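Glucokinase (PDB 6EDI) probably phosphorylates D-glucose with ATP as phosphate donor, as expected of a glucokinase of the actin-like ATPase superfamily. Local coordinates at residues C205-P210 and V347-N352; Y177-W182 and R392-V397. One frame throughout, in Å; residues are numbered along the deposited sequence.

Contact 1: C205-P210 and V347-N352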
loop_
_atom_site.group_PDB
_atom_site.type_symbol
_atom_site.label_atom_id
_atom_site.label_comp_id
_atom_site.label_asym_id
_atom_site.label_seq_id
_atom_site.Cartn_x
_atom_site.Cartn_y
_atom_site.Cartn_z
ATOM N N CYS A 205 -10.045 1.687 -1.357
ATOM C CA CYS A 205 -10.233 2.852 -2.197
ATOM C C CYS A 205 -8.858 3.472 -2.481
ATOM O O CYS A 205 -8.158 3.916 -1.566
ATOM C CB CYS A 205 -11.149 3.849 -1.490
ATOM S SG CYS A 205 -11.367 5.365 -2.400
ATOM N N MET A 206 -8.465 3.491 -3.746
ATOM C CA MET A 206 -7.219 4.135 -4.153
ATOM C C MET A 206 -7.501 5.592 -4.504
ATOM O O MET A 206 -8.370 5.885 -5.331
ATOM C CB MET A 206 -6.588 3.389 -5.337
ATOM C CG MET A 206 -5.323 4.038 -5.864
ATOM S SD MET A 206 -3.985 3.957 -4.670
ATOM C CE MET A 206 -3.061 5.405 -5.178
ATOM N N VAL A 207 -6.780 6.501 -3.856
ATOM C CA VAL A 207 -7.038 7.937 -4.028
ATOM C C VAL A 207 -5.864 8.608 -4.725
ATOM O O VAL A 207 -4.719 8.480 -4.278
ATOM C CB VAL A 207 -7.259 8.617 -2.690
ATOM C CG1 VAL A 207 -7.603 10.076 -2.887
ATOM C CG2 VAL A 207 -8.364 7.888 -1.897
ATOM N N VAL A 208 -6.151 9.304 -5.822
ATOM C CA VAL A 208 -5.144 10.086 -6.542
ATOM C C VAL A 208 -5.656 11.522 -6.694
ATOM O O VAL A 208 -6.846 11.709 -6.904
ATOM C CB VAL A 208 -4.857 9.456 -7.919
ATOM C CG1 VAL A 208 -3.968 10.353 -8.750
ATOM C CG2 VAL A 208 -4.194 8.114 -7.734
ATOM N N ALA A 209 -4.777 12.521 -6.567
ATOM C CA ALA A 209 -5.192 13.936 -6.630
ATOM C C ALA A 209 -4.204 14.765 -7.429
ATOM O O ALA A 209 -3.154 15.171 -6.916
ATOM C CB ALA A 209 -5.344 14.515 -5.247
ATOM N N PRO A 210 -4.529 15.030 -8.695
ATOM C CA PRO A 210 -3.574 15.825 -9.476
ATOM C C PRO A 210 -3.686 17.308 -9.170
ATOM O O PRO A 210 -4.740 17.775 -8.744
ATOM C CB PRO A 210 -3.987 15.546 -10.930
ATOM C CG PRO A 210 -5.428 15.121 -10.858
ATOM C CD PRO A 210 -5.610 14.455 -9.521
ATOM N N VAL A 347 -10.589 6.817 -6.680
ATOM C CA VAL A 347 -11.128 8.172 -6.639
ATOM C C VAL A 347 -10.132 9.176 -7.198
ATOM O O VAL A 347 -8.969 9.229 -6.776
ATOM C CB VAL A 347 -11.469 8.579 -5.210
ATOM C CG1 VAL A 347 -11.741 10.093 -5.145
ATOM C CG2 VAL A 347 -12.658 7.782 -4.692
ATOM N N LEU A 348 -10.594 9.988 -8.145
ATOM C CA LEU A 348 -9.771 11.062 -8.685
ATOM C C LEU A 348 -10.293 12.345 -8.070
ATOM O O LEU A 348 -11.474 12.669 -8.222
ATOM C CB LEU A 348 -9.879 11.114 -10.215
ATOM C CG LEU A 348 -9.109 10.119 -11.092
ATOM C CD1 LEU A 348 -9.465 8.699 -10.758
ATOM C CD2 LEU A 348 -9.370 10.398 -12.591
ATOM N N MET A 349 -9.437 13.073 -7.358
ATOM C CA MET A 349 -9.929 14.228 -6.610
ATOM C C MET A 349 -8.993 15.435 -6.602
ATOM O O MET A 349 -7.959 15.451 -7.282
ATOM C CB MET A 349 -10.297 13.793 -5.188
ATOM C CG MET A 349 -9.122 13.581 -4.243
ATOM S SD MET A 349 -9.713 12.952 -2.651
ATOM C CE MET A 349 -8.481 13.548 -1.521
ATOM N N GLY A 350 -9.377 16.471 -5.860
ATOM C CA GLY A 350 -8.599 17.700 -5.829
ATOM C C GLY A 350 -9.224 18.829 -6.638
ATOM O O GLY A 350 -10.085 18.587 -7.498
ATOM N N ASP A 351 -8.782 20.053 -6.363
ATOM C CA ASP A 351 -9.314 21.255 -7.023
ATOM C C ASP A 351 -9.252 21.195 -8.558
ATOM O O ASP A 351 -10.221 21.550 -9.240
ATOM C CB ASP A 351 -8.577 22.507 -6.523
ATOM C CG ASP A 351 -8.663 22.681 -5.021
ATOM O OD1 ASP A 351 -9.751 22.453 -4.447
ATOM O OD2 ASP A 351 -7.635 23.052 -4.411
ATOM N N ASN A 352 -8.121 20.738 -9.093
ATOM C CA ASN A 352 -7.973 20.576 -10.534
ATOM C C ASN A 352 -8.972 19.629 -11.166
ATOM O O ASN A 352 -9.502 19.914 -12.227
ATOM C CB ASN A 352 -6.550 20.172 -10.914
ATOM C CG ASN A 352 -5.624 21.369 -11.051
ATOM O OD1 ASN A 352 -4.472 21.325 -10.621
ATOM N ND2 ASN A 352 -6.128 22.455 -11.653
HETATM O O HOH W 1 -5.729 20.314 -7.649
#

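Contact 2: Y177-W182 and R392-V397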
loop_
_atom_site.group_PDB
_atom_site.type_symbol
_atom_site.label_atom_id
_atom_site.label_comp_id
_atom_site.label_asym_id
_atom_site.label_seq_id
_atom_site.Cartn_x
_atom_site.Cartn_y
_atom_site.Cartn_z
ATOM N N TYR A 177 -20.657 14.854 -3.579
ATOM C CA TYR A 177 -19.316 15.397 -3.782
ATOM C C TYR A 177 -18.535 14.680 -4.871
ATOM O O TYR A 177 -17.548 15.206 -5.394
ATOM C CB TYR A 177 -18.539 15.407 -2.456
ATOM C CG TYR A 177 -19.135 16.374 -1.469
ATOM C CD1 TYR A 177 -20.233 16.015 -0.706
ATOM C CD2 TYR A 177 -18.629 17.654 -1.326
ATOM C CE1 TYR A 177 -20.805 16.898 0.184
ATOM C CE2 TYR A 177 -19.198 18.553 -0.436
ATOM C CZ TYR A 177 -20.289 18.167 0.312
ATOM O OH TYR A 177 -20.869 19.043 1.211
ATOM N N PHE A 178 -18.991 13.480 -5.213
ATOM C CA PHE A 178 -18.302 12.630 -6.166
ATOM C C PHE A 178 -19.292 12.043 -7.160
ATOM O O PHE A 178 -20.448 11.795 -6.809
ATOM C CB PHE A 178 -17.553 11.522 -5.409
ATOM C CG PHE A 178 -16.349 12.027 -4.674
ATOM C CD1 PHE A 178 -16.468 12.583 -3.409
ATOM C CD2 PHE A 178 -15.105 11.996 -5.276
ATOM C CE1 PHE A 178 -15.355 13.069 -2.732
ATOM C CE2 PHE A 178 -13.990 12.493 -4.616
ATOM C CZ PHE A 178 -14.109 13.029 -3.342
ATOM N N LYS A 179 -18.837 11.825 -8.390
ATOM C CA LYS A 179 -19.670 11.249 -9.450
ATOM C C LYS A 179 -18.977 10.027 -10.014
ATOM O O LYS A 179 -17.742 9.968 -10.033
ATOM C CB LYS A 179 -19.875 12.252 -10.591
ATOM C CG LYS A 179 -20.966 13.256 -10.366
ATOM C CD LYS A 179 -21.858 13.340 -11.601
ATOM C CE LYS A 179 -23.281 13.777 -11.241
ATOM N NZ LYS A 179 -24.302 13.221 -12.193
ATOM N N VAL A 180 -19.758 9.078 -10.516
ATOM C CA VAL A 180 -19.196 7.862 -11.078
ATOM C C VAL A 180 -18.647 8.122 -12.461
ATOM O O VAL A 180 -19.345 8.655 -13.320
ATOM C CB VAL A 180 -20.242 6.748 -11.158
ATOM C CG1 VAL A 180 -19.668 5.510 -11.842
ATOM C CG2 VAL A 180 -20.717 6.415 -9.773
ATOM N N MET A 181 -17.386 7.777 -12.673
ATOM C CA MET A 181 -16.850 7.802 -14.024
ATOM C C MET A 181 -17.293 6.527 -14.734
ATOM O O MET A 181 -17.833 6.576 -15.847
ATOM C CB MET A 181 -15.330 7.927 -14.003
ATOM C CG MET A 181 -14.864 9.210 -13.376
ATOM S SD MET A 181 -13.086 9.372 -13.092
ATOM C CE MET A 181 -12.451 8.892 -14.700
ATOM N N TRP A 182 -17.056 5.386 -14.081
ATOM C CA TRP A 182 -17.535 4.102 -14.561
ATOM C C TRP A 182 -17.593 3.058 -13.452
ATOM O O TRP A 182 -16.797 3.069 -12.504
ATOM C CB TRP A 182 -16.716 3.597 -15.750
ATOM C CG TRP A 182 -15.246 3.456 -15.487
ATOM C CD1 TRP A 182 -14.628 2.473 -14.760
ATOM C CD2 TRP A 182 -14.205 4.310 -15.976
ATOM N NE1 TRP A 182 -13.267 2.677 -14.757
ATOM C CE2 TRP A 182 -12.981 3.796 -15.503
ATOM C CE3 TRP A 182 -14.190 5.462 -16.771
ATOM C CZ2 TRP A 182 -11.753 4.398 -15.798
ATOM C CZ3 TRP A 182 -12.971 6.057 -17.072
ATOM C CH2 TRP A 182 -11.768 5.522 -16.593
ATOM N N ARG A 392 -15.017 10.541 -9.442
ATOM C CA ARG A 392 -14.442 11.852 -9.705
ATOM C C ARG A 392 -15.032 12.863 -8.744
ATOM O O ARG A 392 -16.251 12.944 -8.637
ATOM C CB ARG A 392 -14.945 12.303 -11.058
ATOM C CG ARG A 392 -13.957 12.436 -12.120
ATOM C CD ARG A 392 -14.758 12.731 -13.351
ATOM N NE ARG A 392 -15.501 13.960 -13.152
ATOM C CZ ARG A 392 -16.709 14.189 -13.641
ATOM N NH1 ARG A 392 -17.302 13.265 -14.373
ATOM N NH2 ARG A 392 -17.305 15.345 -13.404
ATOM N N GLN A 393 -14.200 13.675 -8.101
ATOM C CA GLN A 393 -14.724 14.769 -7.285
ATOM C C GLN A 393 -15.379 15.839 -8.161
ATOM O O GLN A 393 -14.810 16.245 -9.172
ATOM C CB GLN A 393 -13.615 15.407 -6.445
ATOM C CG GLN A 393 -14.181 16.291 -5.345
ATOM C CD GLN A 393 -13.128 16.921 -4.469
ATOM O OE1 GLN A 393 -11.950 16.563 -4.531
ATOM N NE2 GLN A 393 -13.548 17.896 -3.649
ATOM N N VAL A 394 -16.566 16.308 -7.761
ATOM C CA VAL A 394 -17.260 17.367 -8.500
ATOM C C VAL A 394 -17.558 18.605 -7.661
ATOM O O VAL A 394 -17.778 19.687 -8.215
ATOM C CB VAL A 394 -18.564 16.860 -9.142
ATOM C CG1 VAL A 394 -18.267 15.775 -10.163
ATOM C CG2 VAL A 394 -19.536 16.344 -8.074
ATOM N N SER A 395 -17.599 18.457 -6.338
ATOM C CA SER A 395 -17.921 19.588 -5.460
ATOM C C SER A 395 -16.756 19.859 -4.527
ATOM O O SER A 395 -16.250 18.936 -3.872
ATOM C CB SER A 395 -19.172 19.302 -4.613
ATOM O OG SER A 395 -20.220 18.710 -5.364
ATOM N N SER A 396 -16.332 21.115 -4.452
ATOM C CA SER A 396 -15.240 21.489 -3.564
ATOM C C SER A 396 -15.665 21.342 -2.109
ATOM O O SER A 396 -16.847 21.452 -1.783
ATOM C CB SER A 396 -14.791 22.923 -3.841
ATOM O OG SER A 396 -14.183 23.003 -5.113
ATOM N N VAL A 397 -14.699 21.081 -1.237
ATOM C CA VAL A 397 -14.988 20.849 0.174
ATOM C C VAL A 397 -13.678 20.829 0.924
ATOM O O VAL A 397 -12.632 20.590 0.328
ATOM C CB VAL A 397 -15.773 19.528 0.389
ATOM C CG1 VAL A 397 -14.882 18.309 0.171
ATOM C CG2 VAL A 397 -16.399 19.499 1.778
#

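Contact 1: C205-P210 and V347-N352
Met349 lays its thioether across Val207, with SD 3.6 Å and the terminal methyl CE 3.8 Å from Val207 CG1, the two side chains crossing at a slant. They meet on a parallel strand pair inside the mixed central sheet of one lobe of the ASKHA (actin-like ATPase) fold, strand 205-210 running beside strand 345-348. The pairing begins where Met206 O accepts Val347 N at 2.8 Å. Val347 O then takes Val208 N in an almost straight bond (177° at the hydrogen), and Val208 O receives Met349 N at 3.0 Å. On the face bearing Val207 and Val347, helix 157-170 packs through Leu158, which touches both Val207 and Met349. Val208 and Leu348 point to the other face, where both touch Leu330 of helix 317-341. At the start of the pair, Cys205 SG, carried anti to its own backbone N (chi1 177°), touches Val347 CG2 at 3.6 Å. Past Leu348, strand 345-348 ends and the chain turns through Gly350, the N-cap residue, into helix 351-355. Here the carbonyl of Met349 is buried without a hydrogen-bond partner; Ala209 CA lies 3.2 Å from Met349 O in a CA-H...O contact, and Pro210 CD is close to the same oxygen. A water then bridges strand end and helix start, donating to Pro210 O at 2.9 Å and accepting from Asn352 N at 2.8 Å.

Contact 2: Y177-W182 and R392-V397
Residues 177-181 run antiparallel to 392-397, their end-to-end directions 170° apart, with Phe178 and Gln393 forming a non-hydrogen-bonded pair and Lys179 and Arg392 the hydrogen-bonded pair next to it. Lys179 N donates to Arg392 O, and Arg392 N returns a bond to Lys179 O, both 2.8 Å. Tyr177 O takes two N-H groups, a firm one from Val394 N at 2.8 Å and a weak one from Ser395 N. Gln393 CG sits over one face of the Phe178 ring, 4.1 Å from its centroid and offset toward the rim. With CG anti to the backbone N (chi1 -166°) and the chain extended beyond it, Gln393 carries its amide past CZ of the ring, the planes 30° apart, and NE2 binds Ser395 O at 2.9 Å from above that carbonyl's plane. Strand 178-182 is, within this chain, an edge strand of the mixed sheet, next to strand 389-393, and a classic beta bulge sets Met181 and Trp182 both against Phe390. From the bulge itself, the Met181 thioether crosses the Arg392 chain at about a right angle, SD 3.3 Å from Arg392 CG. Lys179 CG rests against Val394 CG1, the two side chains meeting at a slant. The Tyr177 and Val397 side chains cross at about a right angle, Tyr177 CE2 3.7 Å from Val397 CB, with Ser396 O at the ring edge; the tyrosine OH bonds Val16 N, while Ser395 OG bonds Asp176 O.

Contacts 1 and 2 belong to one sheet, their centres about 9 Å apart: strand 389-393 stands between 178-182 and 345-348, and 345-348 in turn adjoins 205-210. Contact 1 is nested along the chain within the loop closed by contact 2. Leu348 O and Gln393 N, 2.9 Å apart, are probably hydrogen-bonded, joining strands 345-348 and 389-393. Just past them, Gln393 OE1 receives Gly350 N at 2.9 Å, tying the helix N-cap of contact 1 to the glutamine that lies over Phe178 in contact 2. Apolar packing continues across the sheet face where Val347 CG1 comes 3.3 Å from Phe178 CE2.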